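Long-range contacts in Sfrice_029225 (Spodoptera frugiperda, PDB 6I50), which probably acts as a tumour necrosis factor family cytokine, a homotrimer expected to engage a TNF-type receptor: residues 82-93 / 133-144; 100-108 / 119-129. All blocks are in the same frame, centred on the assembly; numbering follows the deposited sequence.

Interaction 1: residues 82-93 / 133-144; sequences HDTISWVLHRTN and DRLAVRNTAGDR
His-82 and Arg-144 each hold CG anti to their own carbonyl carbon (chi1 -74° and -59°), and a further bend at chi2 of the arginine lays its guanidinium flat on the imidazole, planes 9° apart and centres 3.7 Å apart. This stack lies just beyond one end of the antiparallel pair 84-92 with 134-139, in one sheet of the TNF jelly-roll sandwich. Reciprocal backbone hydrogen bonds at Val-88/Arg-138, His-90/Ala-136 and Thr-92/Arg-134 establish the pairing. Arg-144 NE and NH1 both reach Thr-84 O in the guanidinium plane, NE at 3.0 Å, so stacking and bonding together fix the group's rotation; Asp-80 also holds the imidazole through ND1. On the face carrying His-90, Arg-138 extends its chain so that NH1 meets His-90 ND1 near the ring plane at 3.0 Å, while Arg-138 NE turns to Asp-34 O. On the side turned to the second sheet, Trp-87 CB packs on Val-137 CG1 at 3.8 Å; the indole touches Ile-76 and Tyr-78 and gives NE1 to Cys-121 O. At the far end Arg-91, also paired with Glu-100, forms a salt bridge, NH2 meeting Asp-133 OD2 at 2.9 Å, syn but well out of the carboxylate plane, and Asn-93 ND2 meets Asp-133 OD1 on its anti side at 2.7 Å.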
loop_
_atom_site.group_PDB
_atom_site.type_symbol
_atom_site.label_atom_id
_atom_site.label_comp_id
_atom_site.label_asym_id
_atom_site.label_seq_id
_atom_site.Cartn_x
_atom_site.Cartn_y
_atom_site.Cartn_z
ATOM N N HIS A 82 7.329 -22.049 -3.897
ATOM C CA HIS A 82 5.961 -22.387 -4.272
ATOM C C HIS A 82 5.424 -21.422 -5.327
ATOM O O HIS A 82 5.832 -20.259 -5.404
ATOM C CB HIS A 82 5.048 -22.377 -3.046
ATOM C CG HIS A 82 5.250 -23.551 -2.143
ATOM N ND1 HIS A 82 6.135 -23.533 -1.087
ATOM C CD2 HIS A 82 4.705 -24.791 -2.156
ATOM C CE1 HIS A 82 6.117 -24.707 -0.480
ATOM N NE2 HIS A 82 5.261 -25.490 -1.113
ATOM N N ASP A 83 4.496 -21.922 -6.150
ATOM C CA ASP A 83 3.913 -21.090 -7.198
ATOM C C ASP A 83 3.057 -19.975 -6.618
ATOM O O ASP A 83 3.013 -18.877 -7.185
ATOM C CB ASP A 83 3.076 -21.942 -8.152
ATOM C CG ASP A 83 3.924 -22.729 -9.136
ATOM O OD1 ASP A 83 5.133 -22.437 -9.258
ATOM O OD2 ASP A 83 3.377 -23.641 -9.791
ATOM N N THR A 84 2.380 -20.229 -5.498
ATOM C CA THR A 84 1.491 -19.257 -4.878
ATOM C C THR A 84 1.935 -18.982 -3.451
ATOM O O THR A 84 2.196 -19.917 -2.684
ATOM C CB THR A 84 0.045 -19.755 -4.879
ATOM O OG1 THR A 84 -0.386 -19.974 -6.230
ATOM C CG2 THR A 84 -0.872 -18.750 -4.206
ATOM N N ILE A 85 2.029 -17.702 -3.105
ATOM C CA ILE A 85 2.255 -17.263 -1.737
ATOM C C ILE A 85 1.126 -16.308 -1.379
ATOM O O ILE A 85 0.702 -15.493 -2.208
ATOM C CB ILE A 85 3.641 -16.606 -1.561
ATOM C CG1 ILE A 85 3.916 -15.580 -2.662
ATOM C CG2 ILE A 85 4.735 -17.667 -1.593
ATOM C CD1 ILE A 85 3.627 -14.154 -2.263
ATOM N N SER A 86 0.611 -16.438 -0.160
ATOM C CA SER A 86 -0.534 -15.637 0.242
ATOM C C SER A 86 -0.586 -15.590 1.760
ATOM O O SER A 86 -0.254 -16.575 2.429
ATOM C CB SER A 86 -1.835 -16.212 -0.338
ATOM O OG SER A 86 -2.972 -15.475 0.086
ATOM N N TRP A 87 -0.987 -14.442 2.295
ATOM C CA TRP A 87 -1.205 -14.303 3.728
ATOM C C TRP A 87 -2.598 -13.754 4.006
ATOM O O TRP A 87 -3.244 -13.142 3.142
ATOM C CB TRP A 87 -0.139 -13.411 4.398
ATOM C CG TRP A 87 0.002 -12.003 3.875
ATOM C CD1 TRP A 87 1.006 -11.525 3.083
ATOM C CD2 TRP A 87 -0.850 -10.885 4.162
ATOM N NE1 TRP A 87 0.826 -10.178 2.844
ATOM C CE2 TRP A 87 -0.309 -9.762 3.491
ATOM C CE3 TRP A 87 -2.021 -10.724 4.910
ATOM C CZ2 TRP A 87 -0.905 -8.502 3.542
ATOM C CZ3 TRP A 87 -2.612 -9.472 4.959
ATOM C CH2 TRP A 87 -2.055 -8.378 4.274
ATOM N N VAL A 88 -3.054 -13.992 5.238
ATOM C CA VAL A 88 -4.318 -13.468 5.743
ATOM C C VAL A 88 -4.061 -12.783 7.078
ATOM O O VAL A 88 -3.210 -13.217 7.861
ATOM C CB VAL A 88 -5.391 -14.568 5.902
ATOM C CG1 VAL A 88 -5.953 -14.953 4.538
ATOM C CG2 VAL A 88 -4.817 -15.775 6.612
ATOM N N LEU A 89 -4.796 -11.702 7.327
ATOM C CA LEU A 89 -4.754 -10.997 8.598
ATOM C C LEU A 89 -5.936 -11.477 9.433
ATOM O O LEU A 89 -7.086 -11.266 9.047
ATOM C CB LEU A 89 -4.825 -9.486 8.367
ATOM C CG LEU A 89 -4.834 -8.642 9.639
ATOM C CD1 LEU A 89 -3.511 -8.781 10.379
ATOM C CD2 LEU A 89 -5.122 -7.178 9.338
ATOM N N HIS A 90 -5.655 -12.132 10.560
ATOM C CA HIS A 90 -6.687 -12.720 11.407
ATOM C C HIS A 90 -6.946 -11.849 12.628
ATOM O O HIS A 90 -6.010 -11.471 13.336
ATOM C CB HIS A 90 -6.281 -14.120 11.865
ATOM C CG HIS A 90 -6.429 -15.161 10.803
ATOM N ND1 HIS A 90 -5.623 -16.278 10.736
ATOM C CD2 HIS A 90 -7.295 -15.259 9.765
ATOM C CE1 HIS A 90 -5.987 -17.018 9.704
ATOM N NE2 HIS A 90 -6.998 -16.422 9.098
ATOM N N ARG A 91 -8.218 -11.567 12.889
ATOM C CA ARG A 91 -8.637 -10.817 14.063
ATOM C C ARG A 91 -9.334 -11.751 15.044
ATOM O O ARG A 91 -10.247 -12.498 14.666
ATOM C CB ARG A 91 -9.574 -9.668 13.678
ATOM C CG ARG A 91 -9.813 -8.680 14.816
ATOM C CD ARG A 91 -11.237 -8.740 15.322
ATOM N NE ARG A 91 -12.206 -8.509 14.258
ATOM C CZ ARG A 91 -12.555 -7.308 13.806
ATOM N NH1 ARG A 91 -13.451 -7.200 12.831
ATOM N NH2 ARG A 91 -12.011 -6.212 14.322
ATOM N N THR A 92 -8.890 -11.723 16.296
ATOM C CA THR A 92 -9.513 -12.480 17.365
ATOM C C THR A 92 -9.839 -11.528 18.505
ATOM O O THR A 92 -9.280 -10.435 18.611
ATOM C CB THR A 92 -8.609 -13.618 17.871
ATOM O OG1 THR A 92 -7.321 -13.090 18.215
ATOM C CG2 THR A 92 -8.446 -14.703 16.804
ATOM N N ASN A 93 -10.758 -11.957 19.361
ATOM C CA ASN A 93 -11.205 -11.143 20.479
ATOM C C ASN A 93 -11.983 -12.058 21.405
ATOM O O ASN A 93 -12.570 -13.046 20.958
ATOM C CB ASN A 93 -12.076 -9.965 20.002
ATOM C CG ASN A 93 -12.430 -8.996 21.118
ATOM O OD1 ASN A 93 -13.158 -9.342 22.038
ATOM N ND2 ASN A 93 -11.934 -7.760 21.023
ATOM N N ASP A 133 -8.891 -6.502 20.649
ATOM C CA ASP A 133 -8.605 -7.307 19.468
ATOM C C ASP A 133 -7.146 -7.734 19.455
ATOM O O ASP A 133 -6.260 -6.987 19.881
ATOM C CB ASP A 133 -8.890 -6.524 18.188
ATOM C CG ASP A 133 -10.365 -6.443 17.849
ATOM O OD1 ASP A 133 -11.201 -7.022 18.575
ATOM O OD2 ASP A 133 -10.686 -5.790 16.830
ATOM N N ARG A 134 -6.900 -8.939 18.950
ATOM C CA ARG A 134 -5.567 -9.384 18.573
ATOM C C ARG A 134 -5.526 -9.573 17.063
ATOM O O ARG A 134 -6.496 -10.057 16.461
ATOM C CB ARG A 134 -5.184 -10.689 19.278
ATOM C CG ARG A 134 -4.492 -10.490 20.620
ATOM C CD ARG A 134 -5.405 -9.852 21.654
ATOM N NE ARG A 134 -4.883 -10.021 23.004
ATOM C CZ ARG A 134 -5.537 -9.692 24.112
ATOM N NH1 ARG A 134 -6.749 -9.159 24.039
ATOM N NH2 ARG A 134 -4.978 -9.895 25.304
ATOM N N LEU A 135 -4.411 -9.168 16.455
ATOM C CA LEU A 135 -4.192 -9.327 15.024
ATOM C C LEU A 135 -2.975 -10.207 14.807
ATOM O O LEU A 135 -1.925 -9.967 15.408
ATOM C CB LEU A 135 -3.976 -7.982 14.333
ATOM C CG LEU A 135 -5.108 -6.964 14.472
ATOM C CD1 LEU A 135 -4.698 -5.646 13.819
ATOM C CD2 LEU A 135 -6.393 -7.488 13.856
ATOM N N ALA A 136 -3.114 -11.207 13.943
ATOM C CA ALA A 136 -2.002 -12.058 13.546
ATOM C C ALA A 136 -2.004 -12.209 12.034
ATOM O O ALA A 136 -3.059 -12.170 11.397
ATOM C CB ALA A 136 -2.085 -13.445 14.192
ATOM N N VAL A 137 -0.817 -12.384 11.467
ATOM C CA VAL A 137 -0.662 -12.677 10.046
ATOM C C VAL A 137 -0.311 -14.150 9.912
ATOM O O VAL A 137 0.662 -14.619 10.516
ATOM C CB VAL A 137 0.422 -11.801 9.397
ATOM C CG1 VAL A 137 0.406 -11.987 7.887
ATOM C CG2 VAL A 137 0.221 -10.337 9.749
ATOM N N ARG A 138 -1.091 -14.882 9.120
ATOM C CA ARG A 138 -0.799 -16.275 8.813
ATOM C C ARG A 138 -0.682 -16.443 7.307
ATOM O O ARG A 138 -1.334 -15.736 6.539
ATOM C CB ARG A 138 -1.888 -17.223 9.340
ATOM C CG ARG A 138 -1.886 -17.400 10.846
ATOM C CD ARG A 138 -2.904 -18.446 11.293
ATOM N NE ARG A 138 -2.819 -18.651 12.736
ATOM C CZ ARG A 138 -3.388 -17.853 13.638
ATOM N NH1 ARG A 138 -4.109 -16.814 13.243
ATOM N NH2 ARG A 138 -3.249 -18.097 14.935
ATOM N N ASN A 139 0.152 -17.385 6.882
ATOM C CA ASN A 139 0.115 -17.785 5.486
ATOM C C ASN A 139 -1.125 -18.642 5.252
ATOM O O ASN A 139 -1.632 -19.298 6.168
ATOM C CB ASN A 139 1.393 -18.539 5.112
ATOM C CG ASN A 139 2.638 -17.697 5.317
ATOM O OD1 ASN A 139 2.613 -16.473 5.139
ATOM N ND2 ASN A 139 3.732 -18.342 5.712
ATOM N N THR A 140 -1.648 -18.599 4.025
ATOM C CA THR A 140 -2.856 -19.362 3.733
ATOM C C THR A 140 -2.581 -20.845 3.544
ATOM O O THR A 140 -3.483 -21.659 3.761
ATOM C CB THR A 140 -3.545 -18.822 2.481
ATOM O OG1 THR A 140 -2.760 -19.164 1.331
ATOM C CG2 THR A 140 -3.691 -17.318 2.568
ATOM N N ALA A 141 -1.370 -21.214 3.140
ATOM C CA ALA A 141 -1.008 -22.605 2.926
ATOM C C ALA A 141 0.250 -22.926 3.717
ATOM O O ALA A 141 1.030 -22.042 4.085
ATOM C CB ALA A 141 -0.790 -22.917 1.442
ATOM N N GLY A 142 0.444 -24.216 3.963
ATOM C CA GLY A 142 1.481 -24.634 4.879
ATOM C C GLY A 142 2.878 -24.398 4.343
ATOM O O GLY A 142 3.146 -24.501 3.146
ATOM N N ASP A 143 3.774 -24.055 5.266
ATOM C CA ASP A 143 5.208 -24.064 5.032
ATOM C C ASP A 143 5.624 -23.183 3.864
ATOM O O ASP A 143 5.899 -23.667 2.762
ATOM C CB ASP A 143 5.681 -25.497 4.832
ATOM C CG ASP A 143 5.646 -26.292 6.119
ATOM O OD1 ASP A 143 4.673 -26.131 6.891
ATOM O OD2 ASP A 143 6.594 -27.065 6.368
ATOM N N ARG A 144 5.668 -21.884 4.114
ATOM C CA ARG A 144 6.281 -20.922 3.220
ATOM C C ARG A 144 7.434 -20.266 3.963
ATOM O O ARG A 144 7.408 -20.143 5.194
ATOM C CB ARG A 144 5.274 -19.863 2.750
ATOM C CG ARG A 144 4.072 -20.433 2.013
ATOM C CD ARG A 144 4.471 -21.030 0.684
ATOM N NE ARG A 144 3.325 -21.218 -0.208
ATOM C CZ ARG A 144 2.624 -22.342 -0.313
ATOM N NH1 ARG A 144 1.608 -22.415 -1.164
ATOM N NH2 ARG A 144 2.938 -23.403 0.424
HETATM O O HOH W 1 0.759 -19.195 1.239
#

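Interaction 2: residues 100-108 / 119-129; sequences ETLLQCAQS and NSCFSAAALFL
Asn-119 begins the contact by stacking its amide on that of Gln-107, planes 16° apart, with Asn-119 OD1 3.5 Å from Gln-107 CD; the same oxygen accepts from Ser-108 N of the third subunit. Replacing Gln-107 with an alanine would probably open a gap against the Asn-119 amide and leave that flat group without its stacking mate in the same chain. Strands 100-108 and 119-129 belong to the two different sheets of the sandwich; the segment axes approach to 6.6 Å at 152°, too far for backbone pairing, and the contacts are made mainly by side chains. Next comes the disulfide: Cys-121 SG lies 2.0 Å from Cys-105 SG with chi3 -102°, and Cys-105 reaches it with SG anti to its backbone N. Ser-123 follows, its OG 3.7 Å from Leu-103 CG while bonding to Gln-75 of the second subunit. Ala-125 CB meets Leu-103 CD1 at 4.0 Å. Beyond it, Leu-127 CD1 approaches Leu-102 CB at 4.1 Å, and Leu-129 CD2 touches Leu-102 CD1 at 3.9 Å. The chemistry thus passes from stacked amides through one covalent bond to leucine packing: the disulfide fixes the spacing of the sheets at one point, and beyond Ser-123 close packing alone carries the contact.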
loop_
_atom_site.group_PDB
_atom_site.type_symbol
_atom_site.label_atom_id
_atom_site.label_comp_id
_atom_site.label_asym_id
_atom_site.label_seq_id
_atom_site.Cartn_x
_atom_site.Cartn_y
_atom_site.Cartn_z
ATOM N N GLU A 100 -11.555 -13.910 12.517
ATOM C CA GLU A 100 -12.104 -13.175 11.383
ATOM C C GLU A 100 -10.957 -12.777 10.464
ATOM O O GLU A 100 -9.919 -12.304 10.933
ATOM C CB GLU A 100 -12.858 -11.918 11.830
ATOM C CG GLU A 100 -14.202 -12.168 12.478
ATOM C CD GLU A 100 -14.871 -10.881 12.934
ATOM O OE1 GLU A 100 -14.253 -9.802 12.797
ATOM O OE2 GLU A 100 -16.013 -10.942 13.437
ATOM N N THR A 101 -11.148 -12.960 9.161
ATOM C CA THR A 101 -10.148 -12.575 8.172
ATOM C C THR A 101 -10.480 -11.173 7.670
ATOM O O THR A 101 -11.532 -10.964 7.057
ATOM C CB THR A 101 -10.120 -13.572 7.012
ATOM O OG1 THR A 101 -9.840 -14.892 7.513
ATOM C CG2 THR A 101 -9.057 -13.178 6.008
ATOM N N LEU A 102 -9.593 -10.216 7.942
ATOM C CA LEU A 102 -9.837 -8.821 7.596
ATOM C C LEU A 102 -9.191 -8.415 6.287
ATOM O O LEU A 102 -9.707 -7.525 5.604
ATOM C CB LEU A 102 -9.316 -7.894 8.701
ATOM C CG LEU A 102 -9.918 -8.118 10.088
ATOM C CD1 LEU A 102 -9.505 -6.985 11.013
ATOM C CD2 LEU A 102 -11.432 -8.222 9.999
ATOM N N LEU A 103 -8.077 -9.052 5.931
ATOM C CA LEU A 103 -7.257 -8.641 4.799
ATOM C C LEU A 103 -6.559 -9.870 4.241
ATOM O O LEU A 103 -6.202 -10.783 4.987
ATOM C CB LEU A 103 -6.230 -7.591 5.238
ATOM C CG LEU A 103 -5.738 -6.474 4.338
ATOM C CD1 LEU A 103 -6.910 -5.722 3.723
ATOM C CD2 LEU A 103 -4.877 -5.542 5.186
ATOM N N GLN A 104 -6.367 -9.890 2.924
ATOM C CA GLN A 104 -5.653 -10.987 2.287
ATOM C C GLN A 104 -4.838 -10.453 1.119
ATOM O O GLN A 104 -5.264 -9.526 0.425
ATOM C CB GLN A 104 -6.609 -12.079 1.798
ATOM C CG GLN A 104 -5.897 -13.300 1.213
ATOM C CD GLN A 104 -6.816 -14.490 1.040
ATOM O OE1 GLN A 104 -7.997 -14.428 1.368
ATOM N NE2 GLN A 104 -6.273 -15.585 0.524
ATOM N N CYS A 105 -3.661 -11.045 0.923
ATOM C CA CYS A 105 -2.749 -10.722 -0.163
ATOM C C CYS A 105 -2.341 -12.021 -0.844
ATOM O O CYS A 105 -2.210 -13.056 -0.188
ATOM C CB CYS A 105 -1.509 -9.982 0.365
ATOM S SG CYS A 105 -0.375 -9.335 -0.871
ATOM N N ALA A 106 -2.149 -11.973 -2.165
ATOM C CA ALA A 106 -1.732 -13.178 -2.872
ATOM C C ALA A 106 -0.859 -12.809 -4.061
ATOM O O ALA A 106 -1.055 -11.773 -4.699
ATOM C CB ALA A 106 -2.937 -14.006 -3.338
ATOM N N GLN A 107 0.118 -13.663 -4.343
ATOM C CA GLN A 107 0.938 -13.553 -5.543
ATOM C C GLN A 107 1.166 -14.953 -6.085
ATOM O O GLN A 107 1.365 -15.892 -5.311
ATOM C CB GLN A 107 2.276 -12.866 -5.248
ATOM C CG GLN A 107 2.972 -12.234 -6.452
ATOM C CD GLN A 107 3.748 -13.233 -7.295
ATOM O OE1 GLN A 107 4.053 -12.974 -8.463
ATOM N NE2 GLN A 107 4.081 -14.377 -6.704
ATOM N N SER A 108 1.144 -15.101 -7.410
ATOM C CA SER A 108 1.200 -16.434 -7.993
ATOM C C SER A 108 1.785 -16.385 -9.395
ATOM O O SER A 108 1.475 -15.488 -10.182
ATOM C CB SER A 108 -0.192 -17.080 -8.039
ATOM O OG SER A 108 -0.116 -18.450 -8.426
ATOM N N ASN A 119 9.345 -12.328 -3.461
ATOM C CA ASN A 119 8.096 -11.630 -3.756
ATOM C C ASN A 119 7.582 -11.016 -2.465
ATOM O O ASN A 119 7.310 -11.745 -1.510
ATOM C CB ASN A 119 7.042 -12.582 -4.331
ATOM C CG ASN A 119 7.215 -12.823 -5.806
ATOM O OD1 ASN A 119 6.962 -11.937 -6.624
ATOM N ND2 ASN A 119 7.633 -14.031 -6.164
ATOM N N SER A 120 7.431 -9.695 -2.436
ATOM C CA SER A 120 6.825 -9.026 -1.293
ATOM C C SER A 120 5.326 -8.876 -1.548
ATOM O O SER A 120 4.907 -8.507 -2.650
ATOM C CB SER A 120 7.484 -7.666 -1.038
ATOM O OG SER A 120 7.441 -6.820 -2.175
ATOM N N CYS A 121 4.518 -9.203 -0.545
ATOM C CA CYS A 121 3.064 -9.163 -0.672
ATOM C C CYS A 121 2.560 -8.128 0.324
ATOM O O CYS A 121 2.612 -8.359 1.537
ATOM C CB CYS A 121 2.443 -10.538 -0.405
ATOM S SG CYS A 121 0.886 -10.890 -1.308
ATOM N N PHE A 122 2.089 -6.992 -0.189
ATOM C CA PHE A 122 1.666 -5.857 0.623
ATOM C C PHE A 122 0.164 -5.636 0.479
ATOM O O PHE A 122 -0.384 -5.733 -0.625
ATOM C CB PHE A 122 2.416 -4.580 0.209
ATOM C CG PHE A 122 1.979 -3.350 0.956
ATOM C CD1 PHE A 122 0.825 -2.653 0.590
ATOM C CD2 PHE A 122 2.731 -2.883 2.023
ATOM C CE1 PHE A 122 0.418 -1.542 1.299
ATOM C CE2 PHE A 122 2.337 -1.765 2.733
ATOM C CZ PHE A 122 1.175 -1.090 2.371
ATOM N N SER A 123 -0.496 -5.304 1.589
ATOM C CA SER A 123 -1.863 -4.801 1.524
ATOM C C SER A 123 -2.118 -3.879 2.706
ATOM O O SER A 123 -1.405 -3.913 3.714
ATOM C CB SER A 123 -2.902 -5.934 1.495
ATOM O OG SER A 123 -4.178 -5.432 1.097
ATOM N N ALA A 124 -3.151 -3.050 2.569
ATOM C CA ALA A 124 -3.498 -2.085 3.601
ATOM C C ALA A 124 -4.953 -1.690 3.430
ATOM O O ALA A 124 -5.512 -1.794 2.337
ATOM C CB ALA A 124 -2.592 -0.847 3.542
ATOM N N ALA A 125 -5.564 -1.239 4.525
ATOM C CA ALA A 125 -6.945 -0.769 4.464
ATOM C C ALA A 125 -7.292 -0.047 5.755
ATOM O O ALA A 125 -6.630 -0.221 6.781
ATOM C CB ALA A 125 -7.929 -1.922 4.232
ATOM N N ALA A 126 -8.351 0.763 5.689
ATOM C CA ALA A 126 -8.943 1.373 6.878
ATOM C C ALA A 126 -9.920 0.379 7.499
ATOM O O ALA A 126 -10.949 0.058 6.897
ATOM C CB ALA A 126 -9.650 2.679 6.523
ATOM N N LEU A 127 -9.601 -0.112 8.696
ATOM C CA LEU A 127 -10.321 -1.215 9.324
ATOM C C LEU A 127 -10.842 -0.797 10.692
ATOM O O LEU A 127 -10.165 -0.079 11.431
ATOM C CB LEU A 127 -9.405 -2.436 9.484
ATOM C CG LEU A 127 -8.856 -3.060 8.200
ATOM C CD1 LEU A 127 -7.756 -4.061 8.544
ATOM C CD2 LEU A 127 -9.976 -3.712 7.392
ATOM N N PHE A 128 -12.048 -1.239 11.032
ATOM C CA PHE A 128 -12.550 -1.016 12.376
ATOM C C PHE A 128 -11.962 -2.068 13.303
ATOM O O PHE A 128 -12.086 -3.268 13.048
ATOM C CB PHE A 128 -14.075 -1.072 12.422
ATOM C CG PHE A 128 -14.618 -1.021 13.814
ATOM C CD1 PHE A 128 -14.757 0.195 14.473
ATOM C CD2 PHE A 128 -14.937 -2.191 14.491
ATOM C CE1 PHE A 128 -15.227 0.242 15.772
ATOM C CE2 PHE A 128 -15.414 -2.148 15.785
ATOM C CZ PHE A 128 -15.557 -0.934 16.427
ATOM N N LEU A 129 -11.328 -1.615 14.383
ATOM C CA LEU A 129 -10.744 -2.507 15.376
ATOM C C LEU A 129 -11.264 -2.137 16.755
ATOM O O LEU A 129 -11.460 -0.954 17.056
ATOM C CB LEU A 129 -9.214 -2.432 15.368
ATOM C CG LEU A 129 -8.543 -2.704 14.016
ATOM C CD1 LEU A 129 -7.049 -2.455 14.101
ATOM C CD2 LEU A 129 -8.814 -4.127 13.555
#

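How the interactions relate
Of the four strands, 84-92 comes first from the N terminus and is followed directly by 100-108, its neighbour in the same sheet. The chain then turns through ten residues, and interaction 2 closes that short loop when 119-129, in the opposing sheet, comes back over 100-108. Interaction 1 closes the longer loop of 39 residues only when 133-144 returns beside 82-93, so interaction 2 is nested inside it. One contact therefore joins strands within a sheet, the other joins the two sheets. Their centres are about 9 Å apart, and they meet directly: Ser-86 OG lies 2.6 Å from Cys-105 O, and Thr-84 OG1 lies 2.7 Å from Ser-108 OG, both probable hydrogen bonds.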